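PDB 1YUZ: nigerythrin from Desulfovibrio vulgaris subsp. vulgaris, which shows NADH peroxidase activity in vitro, pairing a rubredoxin-like iron centre with a hemerythrin-like diiron centre in a homodimer of the rubrerythrin family. Local coordinates for residues Ile116-Thr119 against Ser120-Pro124; Ala153-Tyr156 against Leu157-Tyr160. All blocks are in the same frame, centred on the assembly; numbering follows the deposited sequence.

Contact 1 (Ile116-Thr119 against Ser120-Pro124). With FE (Fe (III) ion), chain F.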
ATOM      1  N   ILE B 116       6.115  -2.872  -1.579  1.00  7.77           N
ATOM      2  CA  ILE B 116       5.270  -3.769  -2.355  1.00  8.00           C
ATOM      3  C   ILE B 116       6.124  -4.597  -3.315  1.00  8.15           C
ATOM      4  O   ILE B 116       5.906  -5.798  -3.463  1.00  8.27           O
ATOM      5  CB  ILE B 116       4.201  -2.965  -3.120  1.00  8.03           C
ATOM      6  CG1 ILE B 116       3.178  -2.409  -2.124  1.00  8.16           C
ATOM      7  CG2 ILE B 116       3.516  -3.840  -4.153  1.00  8.07           C
ATOM      8  CD1 ILE B 116       2.216  -1.401  -2.729  1.00  8.54           C
ATOM      9  N   TYR B 117       7.103  -3.965  -3.951  1.00  8.31           N
ATOM     10  CA  TYR B 117       7.980  -4.690  -4.858  1.00  8.64           C
ATOM     11  C   TYR B 117       8.715  -5.786  -4.094  1.00  8.66           C
ATOM     12  O   TYR B 117       8.819  -6.919  -4.558  1.00  8.43           O
ATOM     13  CB  TYR B 117       8.996  -3.741  -5.507  1.00  9.10           C
ATOM     14  CG  TYR B 117      10.196  -4.463  -6.080  1.00  9.58           C
ATOM     15  CD1 TYR B 117      11.417  -4.468  -5.407  1.00 10.08           C
ATOM     16  CD2 TYR B 117      10.085  -5.211  -7.254  1.00  9.89           C
ATOM     17  CE1 TYR B 117      12.496  -5.207  -5.881  1.00 10.34           C
ATOM     18  CE2 TYR B 117      11.159  -5.954  -7.735  1.00 10.25           C
ATOM     19  CZ  TYR B 117      12.360  -5.950  -7.042  1.00 10.40           C
ATOM     20  OH  TYR B 117      13.420  -6.708  -7.495  1.00 11.07           O
ATOM     21  N   GLU B 118       9.216  -5.454  -2.911  1.00  8.67           N
ATOM     22  CA  GLU B 118       9.947  -6.440  -2.127  1.00  8.95           C
ATOM     23  C   GLU B 118       9.085  -7.590  -1.619  1.00  8.71           C
ATOM     24  O   GLU B 118       9.506  -8.747  -1.655  1.00  8.63           O
ATOM     25  CB  GLU B 118      10.661  -5.756  -0.955  1.00  9.71           C
ATOM     26  CG  GLU B 118      11.671  -4.709  -1.409  1.00 11.24           C
ATOM     27  CD  GLU B 118      12.464  -4.096  -0.268  1.00 12.15           C
ATOM     28  OE1 GLU B 118      12.787  -4.815   0.699  1.00 12.84           O
ATOM     29  OE2 GLU B 118      12.772  -2.889  -0.341  1.00 13.75           O
ATOM     30  N   THR B 119       7.872  -7.285  -1.174  1.00  8.39           N
ATOM     31  CA  THR B 119       7.002  -8.316  -0.632  1.00  8.30           C
ATOM     32  C   THR B 119       6.290  -9.184  -1.663  1.00  8.54           C
ATOM     33  O   THR B 119       5.977 -10.338  -1.379  1.00  8.43           O
ATOM     34  CB  THR B 119       5.933  -7.697   0.308  1.00  8.18           C
ATOM     35  OG1 THR B 119       5.479  -8.690   1.231  1.00  7.64           O
ATOM     36  CG2 THR B 119       4.732  -7.194  -0.483  1.00  7.99           C
ATOM     37  N   SER B 120       6.053  -8.649  -2.858  1.00  8.66           N
ATOM     38  CA  SER B 120       5.321  -9.389  -3.881  1.00  9.01           C
ATOM     39  C   SER B 120       6.136  -9.813  -5.089  1.00  9.14           C
ATOM     40  O   SER B 120       5.648 -10.562  -5.935  1.00  9.37           O
ATOM     41  CB  SER B 120       4.145  -8.549  -4.380  1.00  8.89           C
ATOM     42  OG  SER B 120       4.611  -7.449  -5.146  1.00  8.80           O
ATOM     43  N   ASP B 121       7.367  -9.333  -5.178  1.00  9.45           N
ATOM     44  CA  ASP B 121       8.206  -9.648  -6.320  1.00  9.82           C
ATOM     45  C   ASP B 121       9.563 -10.199  -5.905  1.00  9.82           C
ATOM     46  O   ASP B 121       9.819 -11.393  -6.038  1.00  9.97           O
ATOM     47  CB  ASP B 121       8.386  -8.386  -7.173  1.00 10.32           C
ATOM     48  CG  ASP B 121       9.081  -8.655  -8.489  1.00 10.71           C
ATOM     49  OD1 ASP B 121       9.944  -9.554  -8.538  1.00 11.24           O
ATOM     50  OD2 ASP B 121       8.778  -7.945  -9.471  1.00 11.14           O
ATOM     51  N   MET B 122      10.419  -9.335  -5.370  1.00  9.80           N
ATOM     52  CA  MET B 122      11.761  -9.755  -4.995  1.00  9.81           C
ATOM     53  C   MET B 122      11.867 -10.889  -3.991  1.00  9.55           C
ATOM     54  O   MET B 122      12.433 -11.937  -4.300  1.00  9.57           O
ATOM     55  CB  MET B 122      12.575  -8.570  -4.482  1.00 10.20           C
ATOM     56  CG  MET B 122      14.041  -8.915  -4.309  1.00 10.96           C
ATOM     57  SD  MET B 122      14.983  -7.635  -3.504  1.00 11.80           S
ATOM     58  CE  MET B 122      14.577  -7.965  -1.795  1.00 11.57           C
ATOM     59  N   TYR B 123      11.347 -10.700  -2.784  1.00  9.14           N
ATOM     60  CA  TYR B 123      11.469 -11.768  -1.810  1.00  8.90           C
ATOM     61  C   TYR B 123      10.752 -13.045  -2.237  1.00  8.98           C
ATOM     62  O   TYR B 123      11.296 -14.134  -2.063  1.00  8.85           O
ATOM     63  CB  TYR B 123      11.058 -11.277  -0.416  1.00  8.56           C
ATOM     64  CG  TYR B 123      12.174 -10.485   0.249  1.00  7.97           C
ATOM     65  CD1 TYR B 123      11.957  -9.188   0.718  1.00  7.96           C
ATOM     66  CD2 TYR B 123      13.456 -11.029   0.390  1.00  7.98           C
ATOM     67  CE1 TYR B 123      12.983  -8.453   1.309  1.00  7.87           C
ATOM     68  CE2 TYR B 123      14.488 -10.303   0.982  1.00  7.98           C
ATOM     69  CZ  TYR B 123      14.245  -9.016   1.440  1.00  7.91           C
ATOM     70  OH  TYR B 123      15.265  -8.303   2.032  1.00  7.98           O
ATOM     71  N   PRO B 124       9.538 -12.945  -2.813  1.00  9.05           N
ATOM     72  CA  PRO B 124       8.899 -14.202  -3.224  1.00  9.40           C
ATOM     73  C   PRO B 124       9.769 -14.941  -4.257  1.00  9.50           C
ATOM     74  O   PRO B 124       9.853 -16.169  -4.240  1.00  9.68           O
ATOM     75  CB  PRO B 124       7.573 -13.735  -3.809  1.00  9.36           C
ATOM     76  CG  PRO B 124       7.228 -12.581  -2.925  1.00  9.32           C
ATOM     77  CD  PRO B 124       8.559 -11.840  -2.818  1.00  9.10           C
TER
HETATM   78 FE    FE F 301      13.302  -4.173   2.613  1.00 10.00          FE
HETATM   79  O   HOH W   1      11.979  -2.726   2.529  1.00 13.29           O
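Glu118 and Tyr123 lie side by side on helix 104-132, pointing the same way, with the carboxylate and ring planes 57° apart. CE1 of Tyr123 comes to 3.7 Å from OE1 of Glu118, the oxygen that binds the iron(III) ion at 2.1 Å. Beyond CG the Glu118 chain is extended, which carries the carboxylate out to the metal; a water and Glu40, Glu73 and Glu149 are further ligands. The Tyr123 hydroxyl is hydrogen-bonded to Glu40 and Glu80, so this tyrosine also touches the site through a second-shell bond. On one face of its ring, over the centre, sits the methyl CE of Met122, placed there by the bend at the end of that side chain (chi3 81°).

The Tyr117 ring crosses Met122 at its hydroxyl end, where Tyr117 CE1 lies 3.6 Å from Met122 CB, and SD makes an oblique Met-aromatic contact. Asp121 CG comes obliquely to within 3.5 Å of Tyr117 CE2, the carboxylate turned 53° from the ring plane; Asp121 OD1 and Tyr117 OH both bond to Thr24.

The backbone widens here into a pi-type turn. Tyr117 O accepts from Asp121 N at 2.9 Å and from Met122 N at 3.0 Å, on opposite faces of its plane, and Glu118 O takes the i+5 amide of Tyr123. Ile116 O takes Ser120 N and, from the opposite face, Ser120 OG at 2.7 Å, above the carbonyl plane. The i+5 bonding is consistent with a local helix distortion that sets Tyr123 beside the iron ligand Glu118, linking backbone irregularity to the second shell of the diiron site.

Contact 2 (Ala153-Tyr156 against Leu157-Tyr160)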
ATOM      1  N   ALA B 153       4.538  -1.629   3.991  1.00  6.99           N
ATOM      2  CA  ALA B 153       3.734  -1.018   2.941  1.00  7.20           C
ATOM      3  C   ALA B 153       2.438  -0.479   3.535  1.00  7.34           C
ATOM      4  O   ALA B 153       2.043   0.652   3.253  1.00  7.29           O
ATOM      5  CB  ALA B 153       3.431  -2.036   1.846  1.00  7.24           C
ATOM      6  N   GLU B 154       1.777  -1.281   4.365  1.00  7.56           N
ATOM      7  CA  GLU B 154       0.530  -0.840   4.972  1.00  7.85           C
ATOM      8  C   GLU B 154       0.752   0.360   5.888  1.00  7.74           C
ATOM      9  O   GLU B 154      -0.040   1.299   5.882  1.00  7.64           O
ATOM     10  CB  GLU B 154      -0.121  -1.976   5.762  1.00  8.35           C
ATOM     11  CG  GLU B 154      -1.440  -1.560   6.391  1.00  9.47           C
ATOM     12  CD  GLU B 154      -2.106  -2.660   7.188  1.00 10.17           C
ATOM     13  OE1 GLU B 154      -3.110  -2.364   7.869  1.00 11.00           O
ATOM     14  OE2 GLU B 154      -1.640  -3.818   7.135  1.00 11.05           O
ATOM     15  N   ARG B 155       1.827   0.332   6.669  1.00  7.59           N
ATOM     16  CA  ARG B 155       2.124   1.435   7.576  1.00  7.84           C
ATOM     17  C   ARG B 155       2.341   2.727   6.792  1.00  7.69           C
ATOM     18  O   ARG B 155       1.883   3.788   7.201  1.00  7.59           O
ATOM     19  CB  ARG B 155       3.367   1.110   8.413  1.00  8.46           C
ATOM     20  CG  ARG B 155       3.141   0.027   9.471  1.00  9.70           C
ATOM     21  CD  ARG B 155       2.839   0.623  10.845  1.00 11.02           C
ATOM     22  NE  ARG B 155       1.702   1.538  10.844  1.00 12.20           N
ATOM     23  CZ  ARG B 155       0.432   1.167  10.717  1.00 12.54           C
ATOM     24  NH1 ARG B 155       0.126  -0.115  10.577  1.00 13.19           N
ATOM     25  NH2 ARG B 155      -0.534   2.081  10.740  1.00 12.71           N
ATOM     26  N   TYR B 156       3.033   2.638   5.662  1.00  7.56           N
ATOM     27  CA  TYR B 156       3.280   3.822   4.849  1.00  7.66           C
ATOM     28  C   TYR B 156       1.986   4.365   4.255  1.00  7.68           C
ATOM     29  O   TYR B 156       1.780   5.575   4.214  1.00  7.56           O
ATOM     30  CB  TYR B 156       4.275   3.497   3.733  1.00  7.64           C
ATOM     31  CG  TYR B 156       5.719   3.404   4.188  1.00  7.55           C
ATOM     32  CD1 TYR B 156       6.623   2.576   3.525  1.00  7.62           C
ATOM     33  CD2 TYR B 156       6.198   4.192   5.237  1.00  7.71           C
ATOM     34  CE1 TYR B 156       7.966   2.540   3.884  1.00  7.60           C
ATOM     35  CE2 TYR B 156       7.540   4.165   5.605  1.00  7.59           C
ATOM     36  CZ  TYR B 156       8.418   3.340   4.924  1.00  7.68           C
ATOM     37  OH  TYR B 156       9.753   3.333   5.272  1.00  8.11           O
ATOM     38  N   LEU B 157       1.110   3.478   3.794  1.00  7.83           N
ATOM     39  CA  LEU B 157      -0.153   3.926   3.222  1.00  8.12           C
ATOM     40  C   LEU B 157      -1.044   4.536   4.301  1.00  8.05           C
ATOM     41  O   LEU B 157      -1.731   5.526   4.058  1.00  7.93           O
ATOM     42  CB  LEU B 157      -0.863   2.761   2.522  1.00  8.78           C
ATOM     43  CG  LEU B 157      -0.106   2.207   1.307  1.00  9.56           C
ATOM     44  CD1 LEU B 157      -0.740   0.915   0.834  1.00  9.94           C
ATOM     45  CD2 LEU B 157      -0.103   3.233   0.191  1.00 10.10           C
ATOM     46  N   ALA B 158      -1.027   3.958   5.499  1.00  7.91           N
ATOM     47  CA  ALA B 158      -1.826   4.488   6.602  1.00  8.00           C
ATOM     48  C   ALA B 158      -1.329   5.890   6.941  1.00  8.03           C
ATOM     49  O   ALA B 158      -2.119   6.809   7.155  1.00  8.07           O
ATOM     50  CB  ALA B 158      -1.705   3.583   7.822  1.00  8.06           C
ATOM     51  N   ALA B 159      -0.012   6.053   6.985  1.00  8.00           N
ATOM     52  CA  ALA B 159       0.582   7.348   7.299  1.00  7.96           C
ATOM     53  C   ALA B 159       0.249   8.366   6.216  1.00  7.94           C
ATOM     54  O   ALA B 159       0.042   9.543   6.500  1.00  8.03           O
ATOM     55  CB  ALA B 159       2.088   7.206   7.437  1.00  7.86           C
ATOM     56  N   TYR B 160       0.202   7.907   4.969  1.00  7.76           N
ATOM     57  CA  TYR B 160      -0.117   8.773   3.840  1.00  7.95           C
ATOM     58  C   TYR B 160      -1.568   9.244   3.950  1.00  8.25           C
ATOM     59  O   TYR B 160      -1.866  10.422   3.758  1.00  8.26           O
ATOM     60  CB  TYR B 160       0.089   7.996   2.537  1.00  7.66           C
ATOM     61  CG  TYR B 160      -0.222   8.754   1.264  1.00  7.42           C
ATOM     62  CD1 TYR B 160       0.760   9.502   0.613  1.00  7.39           C
ATOM     63  CD2 TYR B 160      -1.482   8.668   0.673  1.00  7.37           C
ATOM     64  CE1 TYR B 160       0.497  10.131  -0.600  1.00  7.49           C
ATOM     65  CE2 TYR B 160      -1.756   9.296  -0.536  1.00  7.51           C
ATOM     66  CZ  TYR B 160      -0.760  10.019  -1.166  1.00  7.44           C
ATOM     67  OH  TYR B 160      -1.018  10.600  -2.384  1.00  7.99           O
TER
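Glu154 O receives the amide N of Ala158 at 2.9 Å, with an N-H...O angle of 158° that is close to straight; it is one of four successive i to i+4 bonds that make this a regular turn of helix 136-161. Tyr160 N reaches Tyr156 O at 2.9 Å in the same way.

The side-chain contact is made by Arg155, whose chain bends at chi2 (-96°) and chi3 (56°) and turns the guanidinium toward the next turn, in the C-terminal direction. Arg155 NH2 thereby comes 3.5 Å from Ala158 CB, which meets the flat group obliquely; the Arg155 side chain also touches Ile180 and Lys182 of strand 180-182 in the rubredoxin-like domain. Leu157 folds its branch over the preceding turn, with CG 3.3 Å from Ala153 O.

Tyr156 heads elsewhere: its ring lies edge-to-face with Tyr47 and meets the Phe66 ring at an inclined angle. At the dimer interface Glu154 OE2 bonds to Asn161 and Tyr160 OH to Lys146, both of the second subunit, while Ala153 packs on Leu157 of that subunit.

Every backbone carbonyl from Ala153 to Tyr156 is taken by an i+4 amide, and the main chain is satisfied internally. Separately, the polar ends of Glu154 and Tyr160 are bonded across the subunit interface, while Tyr156 joins an aromatic group within the helical bundle, its side chain about 6 Å from the iron(II) ion.

How the contacts relate
Along the chain the two contacts stand in series: contact 1 is complete within helix 104-132 before contact 2 begins on helix 136-161, so they neither nest nor cross. Each joins neighbouring turns of one helix and closes no long loop. Their centres lie about 17 Å apart, yet the helices meet directly where Ile116 CG1 packs 4.0 Å from Ala153 CB. Between them in sequence come the iron ligands Glu149 and His152, just ahead of contact 2. Both regions belong to the ferritin-like bundle and both touch the second subunit: Thr119 packs on Tyr160 of the second subunit, so contact 1 of one chain meets the contact 2 region of the other.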